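Local structure of antibiotic biosynthesis monooxygenase family protein (Shewanella oneidensis, 2BBE) at residues 66-69 / 73-76; 36-41 / 48-53. The protein is of unknown function but belongs to the antibiotic biosynthesis monooxygenase family and may act as a monooxygenase. All blocks are in the same frame, centred on the assembly; numbering follows the deposited sequence.

Both contacts pack helices on the same face of the antiparallel sheet, on two neighbouring strands. Contact 2 comes first along the chain and is complete before contact 1 begins: it sets helix 38-42 on the outermost strand 47-55, and contact 1 sets helix 71-78 on strand 61-68. Their centres are about 12 Å apart. Where they meet, K67 N and O pair with R49 O and I48 N, and E66 CD packs on Y50 CE1 at 3.6 Å. I48 and R49 both face K67, a classic beta bulge. H77 meets both F68 and Y50. Together the two contacts cover part of the sheet with helices, as in the ferredoxin-like subunits of the dimeric alpha/beta-barrel clan.

Contact 1: residues 66-69 / 73-76; sequences EKFV and AFDE
F68, at the end of strand 61-68, comes closest to helix 71-78 at F74, their CA atoms 5.8 Å apart; only three residues separate the two segments, and the chain turns sharply from strand into helix. No hydrogen bond crosses; the contact is mainly side-chain packing. The two phenyl rings form an offset edge-to-face pair, with centroids 5.6 Å apart and planes at 67°. F74 supplies the edge: its CD1 reaches F68 CD1 at 3.6 Å and also touches CE1, while F74 CA lies over the rim of the same F68 ring. The F74 side chain gets there by leaving the helix with CG anti to the backbone N (chi1 180°). Further along the F74 edge, E66 OE1 lies close to the ring plane, 3.9 Å from CE1, with its carboxylate turned 40° from that plane, and the same oxygen also lies in plane at the edge of F68. It would feel the slightly positive ring hydrogens, a weak attraction at most. One residue earlier in the helix, A73 meets the strand end, its CB lying 3.7 Å from V69 CG2 and 4.2 Å from F68 CB. D70 OD1 accepts a hydrogen bond from A73 N just before this turn of helix. Beyond the pair, F68 also meets the H77 ring and touches C47 of strand 47-55, while F74 reaches across to C16 of strand 8-22.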
loop_
_atom_site.group_PDB
_atom_site.type_symbol
_atom_site.label_atom_id
_atom_site.label_comp_id
_atom_site.label_asym_id
_atom_site.label_seq_id
_atom_site.Cartn_x
_atom_site.Cartn_y
_atom_site.Cartn_z
ATOM N N GLU A 66 -4.859 -0.579 -9.834
ATOM C CA GLU A 66 -5.045 0.841 -9.556
ATOM C C GLU A 66 -6.016 1.056 -8.403
ATOM O O GLU A 66 -6.879 0.197 -8.149
ATOM C CB GLU A 66 -5.623 1.555 -10.805
ATOM C CG GLU A 66 -4.991 1.155 -12.154
ATOM C CD GLU A 66 -5.700 1.791 -13.365
ATOM O OE1 GLU A 66 -6.586 2.661 -13.182
ATOM O OE2 GLU A 66 -5.354 1.424 -14.516
ATOM N N LYS A 67 -5.886 2.213 -7.751
ATOM C CA LYS A 67 -6.844 2.664 -6.728
ATOM C C LYS A 67 -6.895 4.189 -6.705
ATOM O O LYS A 67 -5.856 4.864 -6.770
ATOM C CB LYS A 67 -6.497 2.101 -5.335
ATOM C CG LYS A 67 -7.671 2.110 -4.337
ATOM C CD LYS A 67 -7.266 1.677 -2.901
ATOM C CE LYS A 67 -6.961 0.177 -2.768
ATOM N NZ LYS A 67 -6.641 -0.248 -1.322
ATOM N N PHE A 68 -8.113 4.724 -6.622
ATOM C CA PHE A 68 -8.382 6.166 -6.612
ATOM C C PHE A 68 -9.314 6.502 -5.461
ATOM O O PHE A 68 -10.089 5.650 -5.004
ATOM C CB PHE A 68 -9.006 6.625 -7.950
ATOM C CG PHE A 68 -8.090 6.434 -9.115
ATOM C CD1 PHE A 68 -8.055 5.209 -9.793
ATOM C CD2 PHE A 68 -7.218 7.463 -9.507
ATOM C CE1 PHE A 68 -7.166 5.007 -10.866
ATOM C CE2 PHE A 68 -6.325 7.277 -10.563
ATOM C CZ PHE A 68 -6.297 6.054 -11.241
ATOM N N VAL A 69 -9.225 7.740 -4.975
ATOM C CA VAL A 69 -9.978 8.137 -3.781
ATOM C C VAL A 69 -11.504 8.025 -3.985
ATOM O O VAL A 69 -12.256 7.826 -3.028
ATOM C CB VAL A 69 -9.579 9.561 -3.298
ATOM C CG1 VAL A 69 -8.100 9.589 -2.871
ATOM C CG2 VAL A 69 -9.843 10.588 -4.368
ATOM N N ALA A 73 -12.284 11.009 -9.116
ATOM C CA ALA A 73 -10.840 10.963 -9.356
ATOM C C ALA A 73 -10.485 9.930 -10.449
ATOM O O ALA A 73 -9.613 10.182 -11.274
ATOM C CB ALA A 73 -10.096 10.648 -8.061
ATOM N N PHE A 74 -11.176 8.793 -10.455
ATOM C CA PHE A 74 -11.014 7.791 -11.520
ATOM C C PHE A 74 -11.398 8.394 -12.888
ATOM O O PHE A 74 -10.660 8.256 -13.862
ATOM C CB PHE A 74 -11.819 6.504 -11.216
ATOM C CG PHE A 74 -11.682 5.443 -12.287
ATOM C CD1 PHE A 74 -10.487 4.727 -12.431
ATOM C CD2 PHE A 74 -12.717 5.194 -13.173
ATOM C CE1 PHE A 74 -10.345 3.760 -13.432
ATOM C CE2 PHE A 74 -12.576 4.221 -14.185
ATOM C CZ PHE A 74 -11.388 3.509 -14.302
ATOM N N ASP A 75 -12.547 9.071 -12.951
ATOM C CA ASP A 75 -13.012 9.702 -14.202
ATOM C C ASP A 75 -12.037 10.780 -14.692
ATOM O O ASP A 75 -11.747 10.882 -15.908
ATOM C CB ASP A 75 -14.421 10.287 -14.016
ATOM C CG ASP A 75 -15.497 9.209 -13.871
ATOM O OD1 ASP A 75 -15.240 8.021 -14.165
ATOM O OD2 ASP A 75 -16.617 9.557 -13.462
ATOM N N GLU A 76 -11.517 11.574 -13.755
ATOM C CA GLU A 76 -10.496 12.586 -14.062
ATOM C C GLU A 76 -9.256 11.939 -14.691
ATOM O O GLU A 76 -8.736 12.427 -15.703
ATOM C CB GLU A 76 -10.104 13.375 -12.794
ATOM C CG GLU A 76 -9.107 14.522 -13.038
ATOM C CD GLU A 76 -9.015 15.503 -11.875
ATOM O OE1 GLU A 76 -9.921 15.509 -11.017
ATOM O OE2 GLU A 76 -8.043 16.288 -11.827
#

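Contact 2: residues 36-41 / 48-53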
loop_
_atom_site.group_PDB
_atom_site.type_symbol
_atom_site.label_atom_id
_atom_site.label_comp_id
_atom_site.label_asym_id
_atom_site.label_seq_id
_atom_site.Cartn_x
_atom_site.Cartn_y
_atom_site.Cartn_z
ATOM N N SER A 36 5.152 4.570 -19.260
ATOM C CA SER A 36 5.283 6.014 -19.506
ATOM C C SER A 36 4.145 6.815 -18.832
ATOM O O SER A 36 4.293 8.025 -18.572
ATOM C CB SER A 36 5.326 6.321 -21.019
ATOM O OG SER A 36 4.008 6.199 -21.547
ATOM N N LEU A 37 3.031 6.144 -18.539
ATOM C CA LEU A 37 1.867 6.787 -17.914
ATOM C C LEU A 37 2.018 6.961 -16.406
ATOM O O LEU A 37 1.271 7.726 -15.786
ATOM C CB LEU A 37 0.573 5.970 -18.163
ATOM C CG LEU A 37 0.239 5.625 -19.616
ATOM C CD1 LEU A 37 -0.977 4.705 -19.686
ATOM C CD2 LEU A 37 0.048 6.897 -20.456
ATOM N N ILE A 38 2.963 6.240 -15.811
ATOM C CA ILE A 38 3.016 6.140 -14.348
ATOM C C ILE A 38 3.399 7.450 -13.610
ATOM O O ILE A 38 2.707 7.835 -12.656
ATOM C CB ILE A 38 3.896 4.930 -13.894
ATOM C CG1 ILE A 38 3.214 3.629 -14.334
ATOM C CG2 ILE A 38 4.118 4.945 -12.351
ATOM C CD1 ILE A 38 4.025 2.370 -14.028
ATOM N N PRO A 39 4.504 8.113 -14.013
ATOM C CA PRO A 39 4.935 9.292 -13.237
ATOM C C PRO A 39 3.860 10.357 -13.101
ATOM O O PRO A 39 3.655 10.849 -11.994
ATOM C CB PRO A 39 6.147 9.813 -14.019
ATOM C CG PRO A 39 6.693 8.577 -14.636
ATOM C CD PRO A 39 5.457 7.839 -15.102
ATOM N N ASP A 40 3.140 10.683 -14.178
ATOM C CA ASP A 40 2.093 11.705 -14.047
ATOM C C ASP A 40 0.845 11.219 -13.316
ATOM O O ASP A 40 0.156 12.009 -12.667
ATOM C CB ASP A 40 1.710 12.300 -15.395
ATOM C CG ASP A 40 2.779 13.250 -15.936
ATOM O OD1 ASP A 40 3.650 13.740 -15.161
ATOM O OD2 ASP A 40 2.744 13.492 -17.155
ATOM N N THR A 41 0.536 9.931 -13.440
ATOM C CA THR A 41 -0.629 9.406 -12.758
ATOM C C THR A 41 -0.419 9.390 -11.249
ATOM O O THR A 41 -1.324 9.751 -10.498
ATOM C CB THR A 41 -1.021 8.010 -13.261
ATOM O OG1 THR A 41 -1.309 8.081 -14.661
ATOM C CG2 THR A 41 -2.253 7.513 -12.508
ATOM N N ILE A 48 -4.327 6.836 -5.557
ATOM C CA ILE A 48 -3.777 6.136 -4.367
ATOM C C ILE A 48 -2.714 5.130 -4.780
ATOM O O ILE A 48 -1.652 5.035 -4.154
ATOM C CB ILE A 48 -4.893 5.410 -3.549
ATOM C CG1 ILE A 48 -5.905 6.422 -2.990
ATOM C CG2 ILE A 48 -4.310 4.495 -2.429
ATOM C CD1 ILE A 48 -7.215 5.747 -2.433
ATOM N N ARG A 49 -2.992 4.416 -5.871
ATOM C CA ARG A 49 -2.167 3.325 -6.335
ATOM C C ARG A 49 -2.246 3.248 -7.845
ATOM O O ARG A 49 -3.330 3.380 -8.454
ATOM C CB ARG A 49 -2.633 1.980 -5.712
ATOM C CG ARG A 49 -1.925 0.767 -6.228
ATOM C CD ARG A 49 -2.505 -0.551 -5.637
ATOM N NE ARG A 49 -2.486 -0.542 -4.170
ATOM C CZ ARG A 49 -3.291 -1.277 -3.402
ATOM N NH1 ARG A 49 -4.192 -2.085 -3.957
ATOM N NH2 ARG A 49 -3.183 -1.221 -2.084
ATOM N N TYR A 50 -1.092 3.024 -8.458
ATOM C CA TYR A 50 -1.032 2.831 -9.912
ATOM C C TYR A 50 0.172 1.970 -10.262
ATOM O O TYR A 50 1.265 2.486 -10.575
ATOM C CB TYR A 50 -0.956 4.195 -10.587
ATOM C CG TYR A 50 -1.297 4.214 -12.052
ATOM C CD1 TYR A 50 -2.593 3.890 -12.504
ATOM C CD2 TYR A 50 -0.346 4.617 -12.977
ATOM C CE1 TYR A 50 -2.924 3.948 -13.868
ATOM C CE2 TYR A 50 -0.662 4.698 -14.346
ATOM C CZ TYR A 50 -1.946 4.356 -14.771
ATOM O OH TYR A 50 -2.221 4.449 -16.104
ATOM N N GLU A 51 -0.033 0.657 -10.196
ATOM C CA GLU A 51 1.062 -0.298 -10.255
ATOM C C GLU A 51 0.968 -1.124 -11.526
ATOM O O GLU A 51 -0.097 -1.658 -11.850
ATOM C CB GLU A 51 1.018 -1.225 -9.041
ATOM C CG GLU A 51 1.249 -0.483 -7.727
ATOM C CD GLU A 51 1.105 -1.396 -6.525
ATOM O OE1 GLU A 51 0.854 -2.615 -6.703
ATOM O OE2 GLU A 51 1.252 -0.884 -5.396
ATOM N N LEU A 52 2.090 -1.212 -12.237
ATOM C CA LEU A 52 2.189 -1.995 -13.470
ATOM C C LEU A 52 2.822 -3.371 -13.195
ATOM O O LEU A 52 3.702 -3.501 -12.338
ATOM C CB LEU A 52 3.020 -1.215 -14.508
ATOM C CG LEU A 52 3.037 -1.739 -15.954
ATOM C CD1 LEU A 52 1.599 -1.830 -16.554
ATOM C CD2 LEU A 52 3.950 -0.840 -16.809
ATOM N N ASN A 53 2.366 -4.388 -13.922
ATOM C CA ASN A 53 2.711 -5.780 -13.632
ATOM C C ASN A 53 2.820 -6.567 -14.943
ATOM O O ASN A 53 2.002 -6.373 -15.868
ATOM C CB ASN A 53 1.621 -6.422 -12.750
ATOM C CG ASN A 53 1.294 -5.589 -11.499
ATOM O OD1 ASN A 53 0.443 -4.677 -11.525
ATOM N ND2 ASN A 53 1.978 -5.883 -10.423
#
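Y50 projects from strand 47-55 toward the segment 36-41, and every atom of its side chain finds a partner there. Its chi1 of -162° swings the ring away from its own backbone N and out from the sheet, with one face toward T41. CB starts the contact, 4.0 Å from T41 CG2. The ring follows: the T41 methyl sits almost over its centre, CG2 3.4 Å from the centroid and 10° off the normal, a CH-pi contact across the face. T41 CB lies equally near CD2 and CE2, and T41 OG1 stands 3.5 Å from CE2. I38 reaches the same flank, its CG1 3.9 Å from CD2, approaching obliquely. At the tip, OH lies against the L37 side chain, 3.8 Å from both CB and CD1.

The T41 side chain is held in place from its own segment. OG1 donates to L37 O at 2.8 Å, coming in 33° out of the carbonyl plane. That bond ties down the hydroxyl, fixes the rotation about chi1 and so keeps CG2 aimed at the ring. A weak backbone bond from T41 N goes to the same oxygen, which therefore takes two donors. Two residues further along the strand from Y50, L52 CB is met by I38 CD1 at 3.8 Å.

Around this core, F64 of strand 61-68 stacks on Y50, and I83 of helix 81-94 touches both Y50 and T41. L52 packs on L34 and A35 of helix 27-35. At the outer side of strand 47-55, L52 and N53 pair antiparallel with a strand of the third subunit, so the sheet runs on into that neighbour, whose A108 also packs on I38.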